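Local coordinates for protein D-psicose 3-epimerase (Agrobacterium tumefaciens, PDB 2HK0) that catalyses the metal-dependent interconversion of D-fructose and D-psicose by epimerisation at C3, using a TIM-barrel scaffold, at residues A[68-72]-A[115-120]; A[51-57]-A[80-86]; A[122-128]-A[164-170]; A[25-30]-A[41-45]. All coordinates share one frame; numbering follows the deposited sequence.

Contact 1: residues A[68-72]-A[115-120]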
loop_
_atom_site.group_PDB
_atom_site.type_symbol
_atom_site.label_atom_id
_atom_site.label_comp_id
_atom_site.label_asym_id
_atom_site.label_seq_id
_atom_site.Cartn_x
_atom_site.Cartn_y
_atom_site.Cartn_z
ATOM N N LEU A 68 -7.039 45.610 4.267
ATOM C CA LEU A 68 -6.072 44.623 4.730
ATOM C C LEU A 68 -6.135 44.571 6.250
ATOM O O LEU A 68 -6.208 43.496 6.836
ATOM C CB LEU A 68 -4.663 44.997 4.283
ATOM C CG LEU A 68 -4.435 44.911 2.779
ATOM C CD1 LEU A 68 -3.017 45.345 2.436
ATOM C CD2 LEU A 68 -4.685 43.494 2.321
ATOM N N ALA A 69 -6.123 45.740 6.881
ATOM C CA ALA A 69 -6.195 45.832 8.335
ATOM C C ALA A 69 -7.445 45.132 8.869
ATOM O O ALA A 69 -7.397 44.437 9.879
ATOM C CB ALA A 69 -6.202 47.296 8.764
ATOM N N THR A 70 -8.567 45.318 8.190
ATOM C CA THR A 70 -9.813 44.692 8.623
ATOM C C THR A 70 -9.711 43.171 8.529
ATOM O O THR A 70 -10.201 42.445 9.391
ATOM C CB THR A 70 -10.995 45.171 7.751
ATOM O OG1 THR A 70 -11.120 46.595 7.879
ATOM C CG2 THR A 70 -12.304 44.493 8.182
ATOM N N ILE A 71 -9.078 42.706 7.459
ATOM C CA ILE A 71 -8.882 41.281 7.232
ATOM C C ILE A 71 -7.959 40.711 8.316
ATOM O O ILE A 71 -8.250 39.664 8.900
ATOM C CB ILE A 71 -8.270 41.050 5.830
ATOM C CG1 ILE A 71 -9.342 41.327 4.769
ATOM C CG2 ILE A 71 -7.696 39.637 5.718
ATOM C CD1 ILE A 71 -8.820 41.364 3.361
ATOM N N ARG A 72 -6.858 41.408 8.595
ATOM C CA ARG A 72 -5.926 40.943 9.624
ATOM C C ARG A 72 -6.606 40.877 10.991
ATOM O O ARG A 72 -6.300 39.999 11.813
ATOM C CB ARG A 72 -4.715 41.869 9.697
ATOM C CG ARG A 72 -3.751 41.547 10.826
ATOM C CD ARG A 72 -2.567 42.493 10.770
ATOM N NE ARG A 72 -1.588 42.206 11.815
ATOM C CZ ARG A 72 -0.280 42.401 11.680
ATOM N NH1 ARG A 72 0.213 42.882 10.540
ATOM N NH2 ARG A 72 0.537 42.116 12.684
ATOM N N ASN A 115 2.534 43.695 0.860
ATOM C CA ASN A 115 1.123 43.594 1.212
ATOM C C ASN A 115 0.873 42.365 2.090
ATOM O O ASN A 115 0.113 42.428 3.054
ATOM C CB ASN A 115 0.270 43.545 -0.055
ATOM C CG ASN A 115 0.239 44.884 -0.780
ATOM O OD1 ASN A 115 0.279 45.935 -0.147
ATOM N ND2 ASN A 115 0.161 44.849 -2.103
ATOM N N VAL A 116 1.541 41.263 1.756
ATOM C CA VAL A 116 1.431 40.007 2.494
ATOM C C VAL A 116 1.802 40.212 3.967
ATOM O O VAL A 116 1.160 39.665 4.873
ATOM C CB VAL A 116 2.358 38.959 1.834
ATOM C CG1 VAL A 116 2.838 37.957 2.838
ATOM C CG2 VAL A 116 1.611 38.281 0.661
ATOM N N ALA A 117 2.834 41.016 4.207
ATOM C CA ALA A 117 3.269 41.286 5.572
ATOM C C ALA A 117 2.205 42.075 6.336
ATOM O O ALA A 117 2.074 41.928 7.559
ATOM C CB ALA A 117 4.599 42.043 5.559
ATOM N N LYS A 118 1.442 42.906 5.619
ATOM C CA LYS A 118 0.379 43.697 6.235
ATOM C C LYS A 118 -0.714 42.791 6.794
ATOM O O LYS A 118 -1.522 43.223 7.621
ATOM C CB LYS A 118 -0.244 44.666 5.223
ATOM C CG LYS A 118 0.681 45.777 4.756
ATOM C CD LYS A 118 0.043 46.587 3.613
ATOM C CE LYS A 118 1.029 47.605 3.044
ATOM N NZ LYS A 118 0.505 48.312 1.839
ATOM N N LEU A 119 -0.758 41.544 6.332
ATOM C CA LEU A 119 -1.754 40.597 6.821
ATOM C C LEU A 119 -1.137 39.636 7.833
ATOM O O LEU A 119 -1.759 38.642 8.225
ATOM C CB LEU A 119 -2.367 39.797 5.662
ATOM C CG LEU A 119 -3.251 40.564 4.669
ATOM C CD1 LEU A 119 -3.789 39.595 3.642
ATOM C CD2 LEU A 119 -4.403 41.266 5.396
ATOM N N ASP A 120 0.093 39.927 8.250
ATOM C CA ASP A 120 0.793 39.085 9.214
ATOM C C ASP A 120 0.964 37.655 8.679
ATOM O O ASP A 120 0.811 36.676 9.409
ATOM C CB ASP A 120 0.036 39.073 10.553
ATOM C CG ASP A 120 0.909 38.609 11.718
ATOM O OD1 ASP A 120 2.142 38.789 11.636
ATOM O OD2 ASP A 120 0.367 38.078 12.714
#
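R72 and D120 are drawn together by charge rather than by a directed bond: their guanidinium and carboxylate planes are stacked only 5° apart, and the salt bridge from R72 NH2 to D120 OD1 is long, at 3.8 Å. D120 CB lies over the centre of the guanidinium face. The edge of that group meets K118 O instead, which R72 NH1 reaches through a weak 3.4 Å hydrogen bond. Arginine suits this exposed edge because its chain, with CG anti to the backbone N (chi1 175°) and extended to NE, bridges the gap between helices. Helices 65-77 and 99-118 are successive outer helices of the TIM barrel, and the second ends here in a Schellman motif with D120, at positive phi, as its C-prime residue. Beneath these polar groups L119 turns CD2 into the groove, 3.7 Å from I71 CG2. L68 crosses L119 at about a right angle, with CD2 to CD2 at 3.8 Å, and I60 packs on both leucines. The other branch of L68, CD1, rests 3.5 Å from K118 CD on the lysine's extended chain. K118 NZ bonds to N115 OD1 (3.1 Å) and forms a salt bridge with D65, while N115 ND2 bonds to N61.

Contact 2: residues A[51-57]-A[80-86]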
loop_
_atom_site.group_PDB
_atom_site.type_symbol
_atom_site.label_atom_id
_atom_site.label_comp_id
_atom_site.label_asym_id
_atom_site.label_seq_id
_atom_site.Cartn_x
_atom_site.Cartn_y
_atom_site.Cartn_z
ATOM N N ASP A 51 -6.463 25.545 11.803
ATOM C CA ASP A 51 -5.519 26.464 12.431
ATOM C C ASP A 51 -5.149 27.546 11.408
ATOM O O ASP A 51 -4.764 28.651 11.768
ATOM C CB ASP A 51 -4.218 25.741 12.784
ATOM C CG ASP A 51 -4.432 24.504 13.650
ATOM O OD1 ASP A 51 -5.037 24.643 14.729
ATOM O OD2 ASP A 51 -3.977 23.399 13.251
ATOM N N ILE A 52 -5.249 27.204 10.127
ATOM C CA ILE A 52 -4.845 28.098 9.053
ATOM C C ILE A 52 -5.788 28.132 7.854
ATOM O O ILE A 52 -6.463 27.139 7.542
ATOM C CB ILE A 52 -3.457 27.642 8.503
ATOM C CG1 ILE A 52 -2.380 27.795 9.581
ATOM C CG2 ILE A 52 -3.096 28.391 7.217
ATOM C CD1 ILE A 52 -1.112 27.075 9.218
ATOM N N ILE A 53 -5.831 29.279 7.182
ATOM C CA ILE A 53 -6.593 29.402 5.944
ATOM C C ILE A 53 -5.549 29.915 4.952
ATOM O O ILE A 53 -4.829 30.867 5.239
ATOM C CB ILE A 53 -7.789 30.395 6.027
ATOM C CG1 ILE A 53 -8.434 30.517 4.640
ATOM C CG2 ILE A 53 -7.334 31.765 6.514
ATOM C CD1 ILE A 53 -9.718 31.390 4.600
ATOM N N GLU A 54 -5.427 29.240 3.813
ATOM C CA GLU A 54 -4.471 29.672 2.816
ATOM C C GLU A 54 -5.232 30.454 1.778
ATOM O O GLU A 54 -6.283 30.027 1.308
ATOM C CB GLU A 54 -3.747 28.495 2.162
ATOM C CG GLU A 54 -2.771 28.952 1.088
ATOM C CD GLU A 54 -1.584 28.012 0.925
ATOM O OE1 GLU A 54 -0.812 27.872 1.884
ATOM O OE2 GLU A 54 -1.411 27.420 -0.158
ATOM N N VAL A 55 -4.651 31.586 1.409
ATOM C CA VAL A 55 -5.232 32.527 0.475
ATOM C C VAL A 55 -4.349 32.773 -0.752
ATOM O O VAL A 55 -3.168 32.434 -0.739
ATOM C CB VAL A 55 -5.455 33.844 1.253
ATOM C CG1 VAL A 55 -5.617 34.988 0.322
ATOM C CG2 VAL A 55 -6.671 33.682 2.190
ATOM N N ALA A 56 -4.923 33.358 -1.807
ATOM C CA ALA A 56 -4.179 33.681 -3.031
ATOM C C ALA A 56 -3.646 35.120 -2.955
ATOM O O ALA A 56 -4.408 36.067 -2.745
ATOM C CB ALA A 56 -5.071 33.534 -4.245
ATOM N N ALA A 57 -2.339 35.274 -3.144
ATOM C CA ALA A 57 -1.693 36.578 -3.060
ATOM C C ALA A 57 -2.235 37.687 -3.960
ATOM O O ALA A 57 -2.318 38.837 -3.522
ATOM C CB ALA A 57 -0.200 36.425 -3.290
ATOM N N ILE A 80 -7.183 32.522 13.806
ATOM C CA ILE A 80 -6.698 31.736 12.679
ATOM C C ILE A 80 -5.505 32.430 12.006
ATOM O O ILE A 80 -5.429 33.661 11.958
ATOM C CB ILE A 80 -7.841 31.472 11.649
ATOM C CG1 ILE A 80 -7.380 30.455 10.604
ATOM C CG2 ILE A 80 -8.255 32.766 10.962
ATOM C CD1 ILE A 80 -8.504 29.957 9.726
ATOM N N ILE A 81 -4.574 31.632 11.498
ATOM C CA ILE A 81 -3.376 32.155 10.850
ATOM C C ILE A 81 -3.543 32.178 9.335
ATOM O O ILE A 81 -4.201 31.309 8.762
ATOM C CB ILE A 81 -2.148 31.267 11.189
ATOM C CG1 ILE A 81 -1.897 31.266 12.699
ATOM C CG2 ILE A 81 -0.921 31.759 10.453
ATOM C CD1 ILE A 81 -0.979 30.141 13.153
ATOM N N LEU A 82 -2.948 33.165 8.679
ATOM C CA LEU A 82 -3.050 33.218 7.232
ATOM C C LEU A 82 -1.746 32.797 6.568
ATOM O O LEU A 82 -0.650 33.148 7.018
ATOM C CB LEU A 82 -3.435 34.621 6.749
ATOM C CG LEU A 82 -4.940 34.915 6.648
ATOM C CD1 LEU A 82 -5.644 34.547 7.942
ATOM C CD2 LEU A 82 -5.144 36.375 6.331
ATOM N N THR A 83 -1.897 32.023 5.501
ATOM C CA THR A 83 -0.792 31.558 4.688
ATOM C C THR A 83 -1.172 31.963 3.252
ATOM O O THR A 83 -2.359 32.158 2.962
ATOM C CB THR A 83 -0.648 30.037 4.842
ATOM O OG1 THR A 83 0.174 29.764 5.989
ATOM C CG2 THR A 83 -0.035 29.447 3.639
ATOM N N ALA A 84 -0.204 32.123 2.357
ATOM C CA ALA A 84 -0.566 32.523 1.003
ATOM C C ALA A 84 0.188 31.867 -0.131
ATOM O O ALA A 84 1.364 31.492 0.007
ATOM C CB ALA A 84 -0.458 34.020 0.854
ATOM N N GLY A 85 -0.519 31.744 -1.255
ATOM C CA GLY A 85 0.046 31.181 -2.461
ATOM C C GLY A 85 0.281 32.325 -3.440
ATOM O O GLY A 85 -0.411 33.353 -3.391
ATOM N N ILE A 86 1.273 32.166 -4.311
ATOM C CA ILE A 86 1.591 33.179 -5.318
ATOM C C ILE A 86 1.795 32.484 -6.656
ATOM O O ILE A 86 2.573 31.530 -6.759
ATOM C CB ILE A 86 2.887 33.955 -4.980
ATOM C CG1 ILE A 86 2.642 34.905 -3.804
ATOM C CG2 ILE A 86 3.362 34.758 -6.207
ATOM C CD1 ILE A 86 3.830 35.801 -3.481
HETATM O O HOH W 1 1.431 28.126 -0.769
#
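Strands 52-56 and 81-85 run parallel, their axes 34° apart, and with the flanking residues are joined by six hydrogen bonds that begin with I81 N to D51 O and end with A57 N to G85 O at 2.7 Å. Each of these bonds is nearly straight at the hydrogen. I52, E54 and A56 share one face of the sheet with I81, T83 and G85; I53 and V55 share the other with L82 and A84. On the second face the fit is wholly apolar, and helix 39-47 packs against it. I53 CG2 lies beside L82 CD1 at 3.6 Å, the two side chains pointing the same way, and I80 reaches in with CD1, 3.8 Å from I53 CB. I80 can do so because its CG1 stands anti to the backbone N (chi1 -170°), which carries CD1 across to the neighbouring strand. Y41 and V45 of helix 39-47 cover I53, and I42 touches L82. At the far end A57 CB presses tightly on I86 CG1, 3.3 Å away, where a small methyl suits the narrow gap. On the first face I52 CG1 packs on I81 CB at 3.8 Å, while the long chain of E54 carries its carboxylate across to H227 and H229. A water bonds to E54 OE2 at 3.0 Å and, weakly, to A84 O. Tilted parallel strands with E54 turned to the barrel interior and aliphatic side chains on the helix-facing side are characteristic of neighbours in a TIM barrel.

Contact 3: residues A[122-128]-A[164-170]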
loop_
_atom_site.group_PDB
_atom_site.type_symbol
_atom_site.label_atom_id
_atom_site.label_comp_id
_atom_site.label_asym_id
_atom_site.label_seq_id
_atom_site.Cartn_x
_atom_site.Cartn_y
_atom_site.Cartn_z
ATOM N N HIS A 122 3.509 34.929 7.070
ATOM C CA HIS A 122 4.947 34.668 7.060
ATOM C C HIS A 122 5.402 33.526 6.149
ATOM O O HIS A 122 6.604 33.269 6.003
ATOM C CB HIS A 122 5.409 34.420 8.501
ATOM C CG HIS A 122 5.340 35.644 9.355
ATOM N ND1 HIS A 122 6.404 36.508 9.498
ATOM C CD2 HIS A 122 4.303 36.211 10.020
ATOM C CE1 HIS A 122 6.023 37.556 10.209
ATOM N NE2 HIS A 122 4.753 37.399 10.534
ATOM N N THR A 123 4.442 32.844 5.536
ATOM C CA THR A 123 4.747 31.734 4.633
ATOM C C THR A 123 4.088 31.983 3.283
ATOM O O THR A 123 2.871 32.163 3.193
ATOM C CB THR A 123 4.246 30.385 5.210
ATOM O OG1 THR A 123 4.965 30.088 6.413
ATOM C CG2 THR A 123 4.459 29.242 4.225
ATOM N N ILE A 124 4.911 32.006 2.243
ATOM C CA ILE A 124 4.478 32.223 0.868
ATOM C C ILE A 124 4.954 31.016 0.074
ATOM O O ILE A 124 6.132 30.643 0.158
ATOM C CB ILE A 124 5.146 33.494 0.291
ATOM C CG1 ILE A 124 4.544 34.732 0.952
ATOM C CG2 ILE A 124 5.015 33.534 -1.215
ATOM C CD1 ILE A 124 3.053 34.878 0.754
ATOM N N GLY A 125 4.057 30.403 -0.694
ATOM C CA GLY A 125 4.451 29.232 -1.463
ATOM C C GLY A 125 3.919 29.191 -2.881
ATOM O O GLY A 125 3.055 29.981 -3.263
ATOM N N GLY A 126 4.426 28.253 -3.672
ATOM C CA GLY A 126 3.969 28.149 -5.046
ATOM C C GLY A 126 5.142 28.023 -5.996
ATOM O O GLY A 126 6.285 27.897 -5.563
ATOM N N ALA A 127 4.867 28.066 -7.292
ATOM C CA ALA A 127 5.923 27.943 -8.294
ATOM C C ALA A 127 6.605 29.301 -8.465
ATOM O O ALA A 127 6.619 29.863 -9.563
ATOM C CB ALA A 127 5.311 27.467 -9.606
ATOM N N LEU A 128 7.178 29.811 -7.369
ATOM C CA LEU A 128 7.816 31.126 -7.342
ATOM C C LEU A 128 8.942 31.289 -8.342
ATOM O O LEU A 128 9.246 32.407 -8.773
ATOM C CB LEU A 128 8.348 31.436 -5.938
ATOM C CG LEU A 128 7.458 31.119 -4.730
ATOM C CD1 LEU A 128 7.956 31.897 -3.498
ATOM C CD2 LEU A 128 6.018 31.490 -5.034
ATOM N N GLY A 164 10.247 38.946 7.548
ATOM C CA GLY A 164 10.053 37.700 8.286
ATOM C C GLY A 164 9.261 36.670 7.489
ATOM O O GLY A 164 8.514 35.873 8.052
ATOM N N ILE A 165 9.438 36.686 6.172
ATOM C CA ILE A 165 8.721 35.796 5.267
ATOM C C ILE A 165 9.611 34.714 4.649
ATOM O O ILE A 165 10.700 35.009 4.163
ATOM C CB ILE A 165 8.080 36.620 4.094
ATOM C CG1 ILE A 165 6.999 37.560 4.644
ATOM C CG2 ILE A 165 7.526 35.670 2.991
ATOM C CD1 ILE A 165 6.348 38.478 3.582
ATOM N N ASN A 166 9.135 33.469 4.671
ATOM C CA ASN A 166 9.842 32.348 4.050
ATOM C C ASN A 166 9.207 32.109 2.684
ATOM O O ASN A 166 7.984 32.109 2.571
ATOM C CB ASN A 166 9.706 31.066 4.887
ATOM C CG ASN A 166 10.588 31.086 6.121
ATOM O OD1 ASN A 166 11.758 31.433 6.041
ATOM N ND2 ASN A 166 10.032 30.717 7.269
ATOM N N LEU A 167 10.041 31.929 1.660
ATOM C CA LEU A 167 9.598 31.664 0.296
ATOM C C LEU A 167 9.712 30.147 0.097
ATOM O O LEU A 167 10.809 29.580 0.184
ATOM C CB LEU A 167 10.513 32.404 -0.695
ATOM C CG LEU A 167 10.557 33.929 -0.479
ATOM C CD1 LEU A 167 11.600 34.576 -1.377
ATOM C CD2 LEU A 167 9.166 34.507 -0.755
ATOM N N CYS A 168 8.588 29.486 -0.161
ATOM C CA CYS A 168 8.593 28.034 -0.336
ATOM C C CYS A 168 8.363 27.654 -1.792
ATOM O O CYS A 168 7.290 27.905 -2.344
ATOM C CB CYS A 168 7.527 27.414 0.566
ATOM S SG CYS A 168 7.784 27.866 2.306
ATOM N N ILE A 169 9.390 27.054 -2.394
ATOM C CA ILE A 169 9.406 26.647 -3.798
ATOM C C ILE A 169 8.694 25.322 -3.996
ATOM O O ILE A 169 9.176 24.276 -3.550
ATOM C CB ILE A 169 10.861 26.506 -4.292
ATOM C CG1 ILE A 169 11.659 27.747 -3.865
ATOM C CG2 ILE A 169 10.896 26.309 -5.815
ATOM C CD1 ILE A 169 11.104 29.067 -4.386
ATOM N N GLU A 170 7.563 25.362 -4.695
ATOM C CA GLU A 170 6.771 24.149 -4.892
ATOM C C GLU A 170 7.248 23.263 -6.023
ATOM O O GLU A 170 7.493 23.732 -7.134
ATOM C CB GLU A 170 5.291 24.509 -5.106
ATOM C CG GLU A 170 4.343 23.303 -5.167
ATOM C CD GLU A 170 2.864 23.711 -5.215
ATOM O OE1 GLU A 170 2.569 24.840 -5.665
ATOM O OE2 GLU A 170 1.996 22.899 -4.817
#
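The imidazole of H122 is set edge-on to G164, with G164 O close to the ring plane and taking a short 2.6 Å hydrogen bond from ND1. The donor stands well above the carbonyl plane of G164, and NE2 on the same ring is bonded to D120, so two partners fix the rotation of the histidine. G164, at positive phi, is the C-prime residue of the Schellman motif ending helix 142-162. Further on, I124, L167 and I169 of the helix-facing side mesh with the flanking I165 and L128. I124 meets I165 obliquely, CG1 to CG2 at 3.7 Å, and L128 lies across L167 at about a right angle, its CD1 3.8 Å from L167 CB. L128 also touches I169 with its CB, 4.0 Å from I169 CD1. Branched aliphatic chains suit this layer because I153, I156 and A160 of helix 142-162 pack onto it. On the interior face T123 CG2 and C168 SG are 4.1 Å apart, with H227 touching both residues. G126 adopts backbone angles that only glycine accepts easily, and its O takes the N-H of E170 at 3.0 Å. The glutamate's CG is anti to its own N (chi1 -173°), and OE1 comes to 3.6 Å from G126 CA. E170 OE2 lies close to D203 OD2, and two acids together near the C-terminal strand ends would be consistent with a metal site. Strands 123-126 and 166-170, 18° apart and connected through helix 142-162, form a parallel beta-alpha-beta crossover unit of the TIM barrel.

Contact 4: residues A[25-30]-A[41-45]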
loop_
_atom_site.group_PDB
_atom_site.type_symbol
_atom_site.label_atom_id
_atom_site.label_comp_id
_atom_site.label_asym_id
_atom_site.label_seq_id
_atom_site.Cartn_x
_atom_site.Cartn_y
_atom_site.Cartn_z
ATOM N N ILE A 25 -6.541 24.891 5.033
ATOM C CA ILE A 25 -7.206 24.538 3.793
ATOM C C ILE A 25 -7.186 25.753 2.868
ATOM O O ILE A 25 -7.256 26.891 3.336
ATOM C CB ILE A 25 -8.664 24.122 4.059
ATOM C CG1 ILE A 25 -9.371 23.780 2.738
ATOM C CG2 ILE A 25 -9.390 25.253 4.778
ATOM C CD1 ILE A 25 -10.633 22.922 2.905
ATOM N N TYR A 26 -7.071 25.507 1.566
ATOM C CA TYR A 26 -7.085 26.570 0.568
ATOM C C TYR A 26 -8.573 26.925 0.362
ATOM O O TYR A 26 -9.349 26.074 -0.066
ATOM C CB TYR A 26 -6.471 26.042 -0.732
ATOM C CG TYR A 26 -6.235 27.092 -1.783
ATOM C CD1 TYR A 26 -5.610 28.296 -1.461
ATOM C CD2 TYR A 26 -6.549 26.848 -3.117
ATOM C CE1 TYR A 26 -5.293 29.232 -2.445
ATOM C CE2 TYR A 26 -6.232 27.780 -4.118
ATOM C CZ TYR A 26 -5.603 28.967 -3.773
ATOM O OH TYR A 26 -5.258 29.877 -4.748
ATOM N N TYR A 27 -8.967 28.170 0.653
ATOM C CA TYR A 27 -10.385 28.562 0.559
ATOM C C TYR A 27 -11.076 28.359 -0.799
ATOM O O TYR A 27 -12.296 28.205 -0.843
ATOM C CB TYR A 27 -10.582 30.015 1.035
ATOM C CG TYR A 27 -10.387 31.018 -0.065
ATOM C CD1 TYR A 27 -9.114 31.285 -0.566
ATOM C CD2 TYR A 27 -11.485 31.625 -0.678
ATOM C CE1 TYR A 27 -8.933 32.123 -1.658
ATOM C CE2 TYR A 27 -11.315 32.478 -1.774
ATOM C CZ TYR A 27 -10.037 32.715 -2.255
ATOM O OH TYR A 27 -9.852 33.539 -3.333
ATOM N N SER A 28 -10.318 28.339 -1.893
ATOM C CA SER A 28 -10.907 28.127 -3.226
ATOM C C SER A 28 -11.640 26.781 -3.378
ATOM O O SER A 28 -12.302 26.518 -4.392
ATOM C CB SER A 28 -9.839 28.242 -4.308
ATOM O OG SER A 28 -9.470 29.593 -4.490
ATOM N N TYR A 29 -11.490 25.927 -2.381
ATOM C CA TYR A 29 -12.178 24.638 -2.342
ATOM C C TYR A 29 -13.693 24.879 -2.496
ATOM O O TYR A 29 -14.401 24.099 -3.119
ATOM C CB TYR A 29 -11.907 24.001 -0.981
ATOM C CG TYR A 29 -12.808 22.858 -0.570
ATOM C CD1 TYR A 29 -12.764 21.631 -1.232
ATOM C CD2 TYR A 29 -13.608 22.964 0.562
ATOM C CE1 TYR A 29 -13.481 20.529 -0.759
ATOM C CE2 TYR A 29 -14.331 21.883 1.040
ATOM C CZ TYR A 29 -14.262 20.663 0.384
ATOM O OH TYR A 29 -14.950 19.576 0.902
ATOM N N TRP A 30 -14.170 25.975 -1.921
ATOM C CA TRP A 30 -15.593 26.331 -1.948
ATOM C C TRP A 30 -16.022 27.210 -3.134
ATOM O O TRP A 30 -17.201 27.553 -3.248
ATOM C CB TRP A 30 -15.964 27.051 -0.641
ATOM C CG TRP A 30 -16.056 26.161 0.583
ATOM C CD1 TRP A 30 -17.102 25.352 0.929
ATOM C CD2 TRP A 30 -15.067 25.995 1.610
ATOM N NE1 TRP A 30 -16.829 24.694 2.102
ATOM C CE2 TRP A 30 -15.584 25.068 2.541
ATOM C CE3 TRP A 30 -13.790 26.536 1.831
ATOM C CZ2 TRP A 30 -14.869 24.666 3.679
ATOM C CZ3 TRP A 30 -13.079 26.140 2.959
ATOM C CH2 TRP A 30 -13.622 25.212 3.868
ATOM N N TYR A 41 -14.330 33.831 4.243
ATOM C CA TYR A 41 -13.803 32.512 4.569
ATOM C C TYR A 41 -12.959 32.458 5.833
ATOM O O TYR A 41 -12.826 31.394 6.440
ATOM C CB TYR A 41 -13.031 31.969 3.366
ATOM C CG TYR A 41 -13.989 31.525 2.295
ATOM C CD1 TYR A 41 -14.603 30.274 2.369
ATOM C CD2 TYR A 41 -14.364 32.383 1.268
ATOM C CE1 TYR A 41 -15.567 29.889 1.446
ATOM C CE2 TYR A 41 -15.339 32.006 0.340
ATOM C CZ TYR A 41 -15.931 30.760 0.436
ATOM O OH TYR A 41 -16.880 30.375 -0.475
ATOM N N ILE A 42 -12.397 33.598 6.239
ATOM C CA ILE A 42 -11.581 33.635 7.444
ATOM C C ILE A 42 -12.374 33.047 8.614
ATOM O O ILE A 42 -11.950 32.084 9.259
ATOM C CB ILE A 42 -11.183 35.075 7.810
ATOM C CG1 ILE A 42 -10.337 35.700 6.694
ATOM C CG2 ILE A 42 -10.428 35.074 9.131
ATOM C CD1 ILE A 42 -8.939 35.182 6.619
ATOM N N GLU A 43 -13.541 33.631 8.867
ATOM C CA GLU A 43 -14.413 33.200 9.952
ATOM C C GLU A 43 -14.959 31.791 9.737
ATOM O O GLU A 43 -15.037 31.000 10.672
ATOM C CB GLU A 43 -15.591 34.172 10.087
ATOM C CG GLU A 43 -16.518 33.825 11.242
ATOM C CD GLU A 43 -17.852 34.562 11.180
ATOM O OE1 GLU A 43 -17.842 35.790 10.950
ATOM O OE2 GLU A 43 -18.903 33.905 11.376
ATOM N N LYS A 44 -15.348 31.475 8.507
ATOM C CA LYS A 44 -15.904 30.162 8.207
ATOM C C LYS A 44 -14.883 29.052 8.445
ATOM O O LYS A 44 -15.173 28.056 9.115
ATOM C CB LYS A 44 -16.365 30.114 6.750
ATOM C CG LYS A 44 -17.101 28.846 6.349
ATOM C CD LYS A 44 -16.837 28.531 4.886
ATOM C CE LYS A 44 -18.065 28.065 4.141
ATOM N NZ LYS A 44 -18.688 26.841 4.644
ATOM N N VAL A 45 -13.691 29.216 7.876
ATOM C CA VAL A 45 -12.643 28.215 8.023
ATOM C C VAL A 45 -12.246 28.065 9.494
ATOM O O VAL A 45 -12.035 26.950 9.977
ATOM C CB VAL A 45 -11.421 28.594 7.139
ATOM C CG1 VAL A 45 -10.245 27.696 7.437
ATOM C CG2 VAL A 45 -11.821 28.483 5.661
#
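With chi1 at 87°, Y27 holds its ring between the backbone N and the carbonyl carbon, which swings it against Y41, whose own CG stands beside the backbone N. The two rings meet obliquely, planes at 53°, with CD2 to CD2 at 3.6 Å, and Y27 O lies over one face of the Y41 ring. W30 joins them: its six-membered ring is nearly parallel to Y41 but slid aside, centroids 5.7 Å apart, and its CB touches Y41 CE1 at 3.5 Å. This aromatic cluster fills the turn that follows strand 22-26 and fastens it to helix 39-47, in the first beta-alpha-beta unit of the TIM barrel. Tyrosine suits these places because its ring packs while its hydroxyl finds a polar partner: Y41 OH bonds to E31, and Y27 OH to A36 O. K44 bends its chain over W30, putting CE above the five-membered ring, 4.2 Å from its centroid. NZ makes an off-centre cation-pi contact with that ring and a salt bridge with D293. Y29 CD2 covers the opposite face of the indole. Deeper in, V45 wedges between strand and indole, with CG1 3.7 Å from I25 CG2 and CG2 3.8 Å from W30 CZ3.

Contact 4 comes first along the chain, closing a short loop of ten residues between strand 22-26 and helix 39-47. Contact 2 then opens at 51-57, but before its partner 80-86 is reached contact 1 begins at 68-72, and it closes only at 115-120; contacts 1 and 2 therefore cross. Contact 3 follows in series, closing a 35-residue connection through helix 142-162. Contacts 2, 3 and 4 all reach the same closed sheet: strand 52-56 adjoins 22-26, and 81-85 adjoins 123-126. Contact 1 joins two outer helices, with I71 packing on L82 of contact 2 and V116 packing on I124 and I165 of contact 3.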